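Local coordinates for protein histidine--tRNA ligase (Thermus thermophilus, PDB 1H4V) that attaches L-histidine to tRNA(His) in an ATP-dependent reaction, working as a homodimer of the class II aminoacyl-tRNA synthetase family, at residues L31-I43 with W98-F111. Residues are numbered along the deposited sequence; the frame is centred on the assembly and turned at random.
Sequences LEAAGALELVTPI and WPQPVRLWMAGPMF
W105 reaches from strand 102-111 across to the end of helix 14-33 and to strand 37-38. Its CB lies 3.7 Å from L31 CD2, and CG is packed against L31 CB over one ring face. Chi1 (80°) puts CG between the backbone N and carbonyl carbon, and with chi2 near -86° the CD1 side of the ring lies beside A36 CB. NE1 gives a nearly straight hydrogen bond to E32 OE2 (3.2 Å), which lies in the ring plane while the carboxylate stands almost perpendicular to it. Beyond NE1, CE2 and CZ2 run alongside the extended chain of E38: E38 CG sits over one ring face, offset toward the rim, W105 CZ2 is 3.5 Å from E38 CD, and the carboxylate is tilted only 27° from the ring. Tryptophan suits this place, combining a broad apolar surface with one N-H at its edge. E38's acid end is held by a salt bridge to R28, a hydrogen bond from Q21 of the second subunit, and a water that donates to E38 OE1 and accepts from A107 N.

Backbone bonds from L37 N to R103 O (2.8 Å), W105 N to L37 O and L39 N to W105 O make 37-38 the outermost strand, within this chain, of the mixed class II catalytic sheet, parallel to 102-111. G35 closes the helix in a Schellman motif; at its positive phi a CB would press on the preceding carbonyl O.

On the sheet face away from W105, L37's branched end brings CD2 to 3.7 Å from W98 CZ3. Farther along, M106's flexible thioether bends at chi3; its SD meets L39 CD1 and takes a weak hydrogen bond from T41 N (3.6 Å). I43's two branches serve two neighbours, CD1 on P109 CG and CG2 on F111 CE2, while F111 of the second subunit also packs on it.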
ATOM      1  N   LEU A  31     -15.979  -5.630   1.069  1.00 16.25           N
ATOM      2  CA  LEU A  31     -16.380  -4.231   0.968  1.00 14.07           C
ATOM      3  C   LEU A  31     -16.737  -3.803  -0.454  1.00 14.00           C
ATOM      4  O   LEU A  31     -17.661  -3.010  -0.645  1.00 15.89           O
ATOM      5  CB  LEU A  31     -15.284  -3.327   1.544  1.00  8.13           C
ATOM      6  CG  LEU A  31     -15.379  -2.932   3.028  1.00 16.08           C
ATOM      7  CD1 LEU A  31     -16.158  -3.941   3.826  1.00 13.15           C
ATOM      8  CD2 LEU A  31     -13.971  -2.751   3.602  1.00 11.81           C
ATOM      9  N   GLU A  32     -16.036  -4.320  -1.458  1.00 12.96           N
ATOM     10  CA  GLU A  32     -16.358  -3.922  -2.826  1.00 15.78           C
ATOM     11  C   GLU A  32     -17.586  -4.663  -3.364  1.00 16.93           C
ATOM     12  O   GLU A  32     -18.198  -4.232  -4.340  1.00 16.04           O
ATOM     13  CB  GLU A  32     -15.136  -4.076  -3.750  1.00 11.99           C
ATOM     14  CG  GLU A  32     -13.994  -3.118  -3.336  1.00 16.19           C
ATOM     15  CD  GLU A  32     -12.879  -2.973  -4.357  1.00 20.60           C
ATOM     16  OE1 GLU A  32     -12.553  -3.961  -5.053  1.00 29.87           O
ATOM     17  OE2 GLU A  32     -12.307  -1.867  -4.451  1.00 19.41           O
ATOM     18  N   ALA A  33     -17.962  -5.758  -2.705  1.00 17.56           N
ATOM     19  CA  ALA A  33     -19.144  -6.511  -3.108  1.00 16.29           C
ATOM     20  C   ALA A  33     -20.353  -5.747  -2.591  1.00 17.47           C
ATOM     21  O   ALA A  33     -21.464  -5.917  -3.094  1.00 21.45           O
ATOM     22  CB  ALA A  33     -19.125  -7.905  -2.514  1.00 12.30           C
ATOM     23  N   ALA A  34     -20.141  -4.911  -1.575  1.00 15.55           N
ATOM     24  CA  ALA A  34     -21.232  -4.121  -1.016  1.00 13.97           C
ATOM     25  C   ALA A  34     -21.252  -2.719  -1.606  1.00 14.18           C
ATOM     26  O   ALA A  34     -21.919  -1.825  -1.095  1.00 15.58           O
ATOM     27  CB  ALA A  34     -21.123  -4.056   0.474  1.00 11.95           C
ATOM     28  N   GLY A  35     -20.512  -2.528  -2.693  1.00 14.30           N
ATOM     29  CA  GLY A  35     -20.493  -1.236  -3.348  1.00 12.10           C
ATOM     30  C   GLY A  35     -19.456  -0.215  -2.917  1.00 11.49           C
ATOM     31  O   GLY A  35     -19.381   0.846  -3.519  1.00 11.97           O
ATOM     32  N   ALA A  36     -18.652  -0.502  -1.902  1.00 11.59           N
ATOM     33  CA  ALA A  36     -17.659   0.480  -1.472  1.00 13.65           C
ATOM     34  C   ALA A  36     -16.616   0.734  -2.559  1.00 14.70           C
ATOM     35  O   ALA A  36     -16.190  -0.181  -3.250  1.00 17.04           O
ATOM     36  CB  ALA A  36     -16.989   0.020  -0.207  1.00 13.32           C
ATOM     37  N   LEU A  37     -16.230   1.993  -2.712  1.00 15.75           N
ATOM     38  CA  LEU A  37     -15.233   2.411  -3.700  1.00 16.07           C
ATOM     39  C   LEU A  37     -13.890   2.572  -2.972  1.00 15.61           C
ATOM     40  O   LEU A  37     -13.844   3.147  -1.885  1.00 13.97           O
ATOM     41  CB  LEU A  37     -15.674   3.742  -4.302  1.00 21.46           C
ATOM     42  CG  LEU A  37     -14.837   4.454  -5.362  1.00 32.55           C
ATOM     43  CD1 LEU A  37     -14.683   3.570  -6.600  1.00 37.32           C
ATOM     44  CD2 LEU A  37     -15.542   5.762  -5.728  1.00 36.82           C
ATOM     45  N   GLU A  38     -12.802   2.071  -3.547  1.00 14.28           N
ATOM     46  CA  GLU A  38     -11.517   2.198  -2.866  1.00 14.33           C
ATOM     47  C   GLU A  38     -10.942   3.597  -2.974  1.00 13.80           C
ATOM     48  O   GLU A  38     -10.913   4.198  -4.044  1.00 12.50           O
ATOM     49  CB  GLU A  38     -10.472   1.196  -3.384  1.00 15.77           C
ATOM     50  CG  GLU A  38      -9.187   1.246  -2.521  1.00 17.83           C
ATOM     51  CD  GLU A  38      -8.140   0.201  -2.877  1.00 23.81           C
ATOM     52  OE1 GLU A  38      -7.087   0.177  -2.202  1.00 23.33           O
ATOM     53  OE2 GLU A  38      -8.354  -0.595  -3.819  1.00 26.07           O
ATOM     54  N   LEU A  39     -10.469   4.105  -1.850  1.00 14.01           N
ATOM     55  CA  LEU A  39      -9.897   5.441  -1.807  1.00 19.14           C
ATOM     56  C   LEU A  39      -8.572   5.432  -1.036  1.00 20.97           C
ATOM     57  O   LEU A  39      -8.467   4.812   0.027  1.00 23.71           O
ATOM     58  CB  LEU A  39     -10.909   6.379  -1.142  1.00 21.50           C
ATOM     59  CG  LEU A  39     -10.649   7.848  -0.793  1.00 24.34           C
ATOM     60  CD1 LEU A  39      -9.599   7.908   0.270  1.00 31.17           C
ATOM     61  CD2 LEU A  39     -10.238   8.645  -2.025  1.00 26.79           C
ATOM     62  N   VAL A  40      -7.553   6.086  -1.582  1.00 19.82           N
ATOM     63  CA  VAL A  40      -6.268   6.171  -0.892  1.00 17.40           C
ATOM     64  C   VAL A  40      -5.955   7.651  -0.634  1.00 17.89           C
ATOM     65  O   VAL A  40      -5.781   8.423  -1.577  1.00 18.80           O
ATOM     66  CB  VAL A  40      -5.097   5.567  -1.720  1.00 17.85           C
ATOM     67  CG1 VAL A  40      -3.803   5.692  -0.918  1.00 10.56           C
ATOM     68  CG2 VAL A  40      -5.365   4.094  -2.056  1.00 11.04           C
ATOM     69  N   THR A  41      -5.901   8.052   0.634  1.00 15.20           N
ATOM     70  CA  THR A  41      -5.591   9.440   0.956  1.00 13.78           C
ATOM     71  C   THR A  41      -4.104   9.577   1.225  1.00 14.35           C
ATOM     72  O   THR A  41      -3.392   8.577   1.352  1.00 13.06           O
ATOM     73  CB  THR A  41      -6.356   9.927   2.201  1.00 14.82           C
ATOM     74  OG1 THR A  41      -5.934   9.184   3.353  1.00 21.45           O
ATOM     75  CG2 THR A  41      -7.841   9.743   2.005  1.00 12.66           C
ATOM     76  N   PRO A  42      -3.607  10.821   1.309  1.00 14.12           N
ATOM     77  CA  PRO A  42      -2.179  11.022   1.568  1.00 13.65           C
ATOM     78  C   PRO A  42      -1.742  10.589   2.964  1.00 13.77           C
ATOM     79  O   PRO A  42      -2.551  10.485   3.886  1.00 13.03           O
ATOM     80  CB  PRO A  42      -2.001  12.524   1.349  1.00 12.38           C
ATOM     81  CG  PRO A  42      -3.018  12.825   0.294  1.00 13.72           C
ATOM     82  CD  PRO A  42      -4.220  12.070   0.822  1.00 14.63           C
ATOM     83  N   ILE A  43      -0.448  10.331   3.106  1.00 13.20           N
ATOM     84  CA  ILE A  43       0.120   9.930   4.382  1.00 14.14           C
ATOM     85  C   ILE A  43       0.020  11.075   5.404  1.00 13.85           C
ATOM     86  O   ILE A  43      -0.126  10.841   6.598  1.00 12.93           O
ATOM     87  CB  ILE A  43       1.591   9.519   4.203  1.00 15.10           C
ATOM     88  CG1 ILE A  43       1.677   8.261   3.321  1.00 16.19           C
ATOM     89  CG2 ILE A  43       2.244   9.327   5.547  1.00 14.43           C
ATOM     90  CD1 ILE A  43       1.068   6.993   3.921  1.00 12.76           C
ATOM     91  N   TRP A  98     -22.729  12.823  -6.080  1.00 29.78           N
ATOM     92  CA  TRP A  98     -22.899  11.429  -6.474  1.00 30.53           C
ATOM     93  C   TRP A  98     -24.163  10.838  -5.862  1.00 30.54           C
ATOM     94  O   TRP A  98     -24.757  11.424  -4.957  1.00 32.46           O
ATOM     95  CB  TRP A  98     -21.716  10.595  -5.995  1.00 29.80           C
ATOM     96  CG  TRP A  98     -20.412  10.991  -6.563  1.00 29.22           C
ATOM     97  CD1 TRP A  98     -20.173  11.985  -7.468  1.00 28.60           C
ATOM     98  CD2 TRP A  98     -19.153  10.388  -6.290  1.00 28.23           C
ATOM     99  NE1 TRP A  98     -18.837  12.036  -7.775  1.00 30.00           N
ATOM    100  CE2 TRP A  98     -18.181  11.058  -7.056  1.00 26.72           C
ATOM    101  CE3 TRP A  98     -18.739   9.334  -5.458  1.00 26.93           C
ATOM    102  CZ2 TRP A  98     -16.836  10.721  -7.034  1.00 23.79           C
ATOM    103  CZ3 TRP A  98     -17.399   8.994  -5.430  1.00 24.81           C
ATOM    104  CH2 TRP A  98     -16.462   9.687  -6.211  1.00 26.74           C
ATOM    105  N   PRO A  99     -24.600   9.671  -6.362  1.00 29.87           N
ATOM    106  CA  PRO A  99     -25.803   9.087  -5.770  1.00 29.57           C
ATOM    107  C   PRO A  99     -25.454   8.718  -4.331  1.00 30.63           C
ATOM    108  O   PRO A  99     -24.414   8.109  -4.073  1.00 32.51           O
ATOM    109  CB  PRO A  99     -26.076   7.873  -6.660  1.00 28.36           C
ATOM    110  CG  PRO A  99     -24.732   7.540  -7.228  1.00 26.67           C
ATOM    111  CD  PRO A  99     -24.147   8.885  -7.522  1.00 26.85           C
ATOM    112  N   GLN A 100     -26.316   9.110  -3.401  1.00 29.46           N
ATOM    113  CA  GLN A 100     -26.084   8.859  -1.985  1.00 26.98           C
ATOM    114  C   GLN A 100     -26.801   7.612  -1.478  1.00 26.80           C
ATOM    115  O   GLN A 100     -27.887   7.277  -1.941  1.00 29.08           O
ATOM    116  CB  GLN A 100     -26.532  10.082  -1.187  1.00 22.82           C
ATOM    117  CG  GLN A 100     -25.896  11.377  -1.657  1.00 16.47           C
ATOM    118  CD  GLN A 100     -24.408  11.433  -1.363  1.00 17.02           C
ATOM    119  OE1 GLN A 100     -23.987  11.270  -0.222  1.00 16.08           O
ATOM    120  NE2 GLN A 100     -23.608  11.678  -2.389  1.00 17.84           N
ATOM    121  N   PRO A 101     -26.200   6.914  -0.501  1.00 25.27           N
ATOM    122  CA  PRO A 101     -24.916   7.263   0.117  1.00 23.36           C
ATOM    123  C   PRO A 101     -23.681   6.853  -0.684  1.00 21.25           C
ATOM    124  O   PRO A 101     -23.740   5.996  -1.561  1.00 21.67           O
ATOM    125  CB  PRO A 101     -24.976   6.535   1.451  1.00 22.25           C
ATOM    126  CG  PRO A 101     -25.683   5.270   1.078  1.00 23.11           C
ATOM    127  CD  PRO A 101     -26.821   5.777   0.203  1.00 23.86           C
ATOM    128  N   VAL A 102     -22.556   7.480  -0.374  1.00 19.15           N
ATOM    129  CA  VAL A 102     -21.315   7.139  -1.042  1.00 17.04           C
ATOM    130  C   VAL A 102     -20.577   6.221  -0.076  1.00 16.05           C
ATOM    131  O   VAL A 102     -20.319   6.591   1.069  1.00 15.54           O
ATOM    132  CB  VAL A 102     -20.465   8.381  -1.320  1.00 18.44           C
ATOM    133  CG1 VAL A 102     -19.175   7.980  -2.000  1.00 14.30           C
ATOM    134  CG2 VAL A 102     -21.259   9.360  -2.182  1.00 15.74           C
ATOM    135  N   ARG A 103     -20.274   5.013  -0.531  1.00 13.30           N
ATOM    136  CA  ARG A 103     -19.575   4.055   0.299  1.00 11.64           C
ATOM    137  C   ARG A 103     -18.102   4.035  -0.087  1.00 11.73           C
ATOM    138  O   ARG A 103     -17.750   3.871  -1.256  1.00 10.48           O
ATOM    139  CB  ARG A 103     -20.205   2.663   0.147  1.00 11.36           C
ATOM    140  CG  ARG A 103     -21.631   2.551   0.702  1.00 12.87           C
ATOM    141  CD  ARG A 103     -22.115   1.100   0.632  1.00 17.81           C
ATOM    142  NE  ARG A 103     -23.482   0.910   1.112  1.00 17.94           N
ATOM    143  CZ  ARG A 103     -24.573   1.298   0.457  1.00 18.01           C
ATOM    144  NH1 ARG A 103     -24.477   1.911  -0.718  1.00 15.76           N
ATOM    145  NH2 ARG A 103     -25.766   1.046   0.965  1.00 17.04           N
ATOM    146  N   LEU A 104     -17.233   4.209   0.900  1.00 11.65           N
ATOM    147  CA  LEU A 104     -15.795   4.223   0.630  1.00 11.09           C
ATOM    148  C   LEU A 104     -15.047   3.308   1.581  1.00 10.56           C
ATOM    149  O   LEU A 104     -15.491   3.050   2.703  1.00 12.71           O
ATOM    150  CB  LEU A 104     -15.231   5.639   0.787  1.00  9.35           C
ATOM    151  CG  LEU A 104     -15.907   6.806   0.057  1.00  7.79           C
ATOM    152  CD1 LEU A 104     -15.414   8.108   0.668  1.00  9.11           C
ATOM    153  CD2 LEU A 104     -15.608   6.764  -1.423  1.00  2.95           C
ATOM    154  N   TRP A 105     -13.911   2.801   1.131  1.00  9.38           N
ATOM    155  CA  TRP A 105     -13.100   1.973   1.996  1.00  9.04           C
ATOM    156  C   TRP A 105     -11.655   2.284   1.678  1.00 10.71           C
ATOM    157  O   TRP A 105     -11.331   2.787   0.595  1.00  8.05           O
ATOM    158  CB  TRP A 105     -13.397   0.476   1.823  1.00  7.38           C
ATOM    159  CG  TRP A 105     -12.757  -0.165   0.641  1.00  9.48           C
ATOM    160  CD1 TRP A 105     -13.242  -0.216  -0.634  1.00  8.59           C
ATOM    161  CD2 TRP A 105     -11.510  -0.862   0.626  1.00 10.59           C
ATOM    162  NE1 TRP A 105     -12.373  -0.906  -1.444  1.00 10.03           N
ATOM    163  CE2 TRP A 105     -11.299  -1.311  -0.699  1.00 10.48           C
ATOM    164  CE3 TRP A 105     -10.544  -1.145   1.603  1.00 12.72           C
ATOM    165  CZ2 TRP A 105     -10.161  -2.041  -1.077  1.00 11.47           C
ATOM    166  CZ3 TRP A 105      -9.410  -1.874   1.226  1.00 15.50           C
ATOM    167  CH2 TRP A 105      -9.230  -2.310  -0.107  1.00 13.17           C
ATOM    168  N   MET A 106     -10.788   1.978   2.634  1.00 12.50           N
ATOM    169  CA  MET A 106      -9.378   2.256   2.492  1.00 13.42           C
ATOM    170  C   MET A 106      -8.577   1.389   3.454  1.00 14.02           C
ATOM    171  O   MET A 106      -9.051   0.998   4.525  1.00 13.85           O
ATOM    172  CB  MET A 106      -9.153   3.747   2.783  1.00 18.53           C
ATOM    173  CG  MET A 106      -7.711   4.227   2.887  1.00 21.90           C
ATOM    174  SD  MET A 106      -7.682   6.050   3.007  1.00 34.34           S
ATOM    175  CE  MET A 106      -7.729   6.335   4.791  1.00 24.39           C
ATOM    176  N   ALA A 107      -7.359   1.075   3.049  1.00 12.96           N
ATOM    177  CA  ALA A 107      -6.459   0.296   3.864  1.00 13.70           C
ATOM    178  C   ALA A 107      -5.139   1.038   3.790  1.00 15.27           C
ATOM    179  O   ALA A 107      -4.721   1.464   2.716  1.00 16.87           O
ATOM    180  CB  ALA A 107      -6.313  -1.106   3.300  1.00 11.25           C
ATOM    181  N   GLY A 108      -4.480   1.215   4.925  1.00 16.05           N
ATOM    182  CA  GLY A 108      -3.208   1.907   4.887  1.00 14.62           C
ATOM    183  C   GLY A 108      -2.603   2.149   6.249  1.00 13.19           C
ATOM    184  O   GLY A 108      -3.199   1.823   7.263  1.00 15.06           O
ATOM    185  N   PRO A 109      -1.401   2.720   6.300  1.00 13.63           N
ATOM    186  CA  PRO A 109      -0.760   2.982   7.590  1.00 12.50           C
ATOM    187  C   PRO A 109      -1.337   4.175   8.352  1.00 13.59           C
ATOM    188  O   PRO A 109      -1.841   5.120   7.747  1.00 12.36           O
ATOM    189  CB  PRO A 109       0.700   3.199   7.199  1.00 12.37           C
ATOM    190  CG  PRO A 109       0.589   3.820   5.869  1.00 11.29           C
ATOM    191  CD  PRO A 109      -0.457   2.954   5.194  1.00  9.78           C
ATOM    192  N   MET A 110      -1.274   4.092   9.679  1.00 12.77           N
ATOM    193  CA  MET A 110      -1.718   5.151  10.572  1.00 15.41           C
ATOM    194  C   MET A 110      -0.531   5.378  11.504  1.00 16.13           C
ATOM    195  O   MET A 110       0.325   4.507  11.678  1.00 15.70           O
ATOM    196  CB  MET A 110      -2.922   4.742  11.412  1.00 13.83           C
ATOM    197  CG  MET A 110      -4.154   4.395  10.624  1.00 20.78           C
ATOM    198  SD  MET A 110      -4.816   5.783   9.712  1.00 21.31           S
ATOM    199  CE  MET A 110      -5.985   4.949   8.547  1.00 16.03           C
ATOM    200  N   PHE A 111      -0.494   6.552  12.111  1.00 18.56           N
ATOM    201  CA  PHE A 111       0.616   6.932  12.965  1.00 21.03           C
ATOM    202  C   PHE A 111       0.137   7.445  14.303  1.00 22.03           C
ATOM    203  O   PHE A 111      -0.707   8.325  14.392  1.00 24.83           O
ATOM    204  CB  PHE A 111       1.447   7.948  12.194  1.00 15.50           C
ATOM    205  CG  PHE A 111       1.896   7.428  10.867  1.00 12.81           C
ATOM    206  CD1 PHE A 111       3.027   6.617  10.778  1.00 13.53           C
ATOM    207  CD2 PHE A 111       1.143   7.664   9.721  1.00 10.72           C
ATOM    208  CE1 PHE A 111       3.408   6.047   9.561  1.00 10.36           C
ATOM    209  CE2 PHE A 111       1.508   7.100   8.497  1.00  8.34           C
ATOM    210  CZ  PHE A 111       2.642   6.287   8.416  1.00  8.76           C
TER
HETATM  211  O   HOH W   1      -6.735   1.590  -0.097  1.00 31.07           O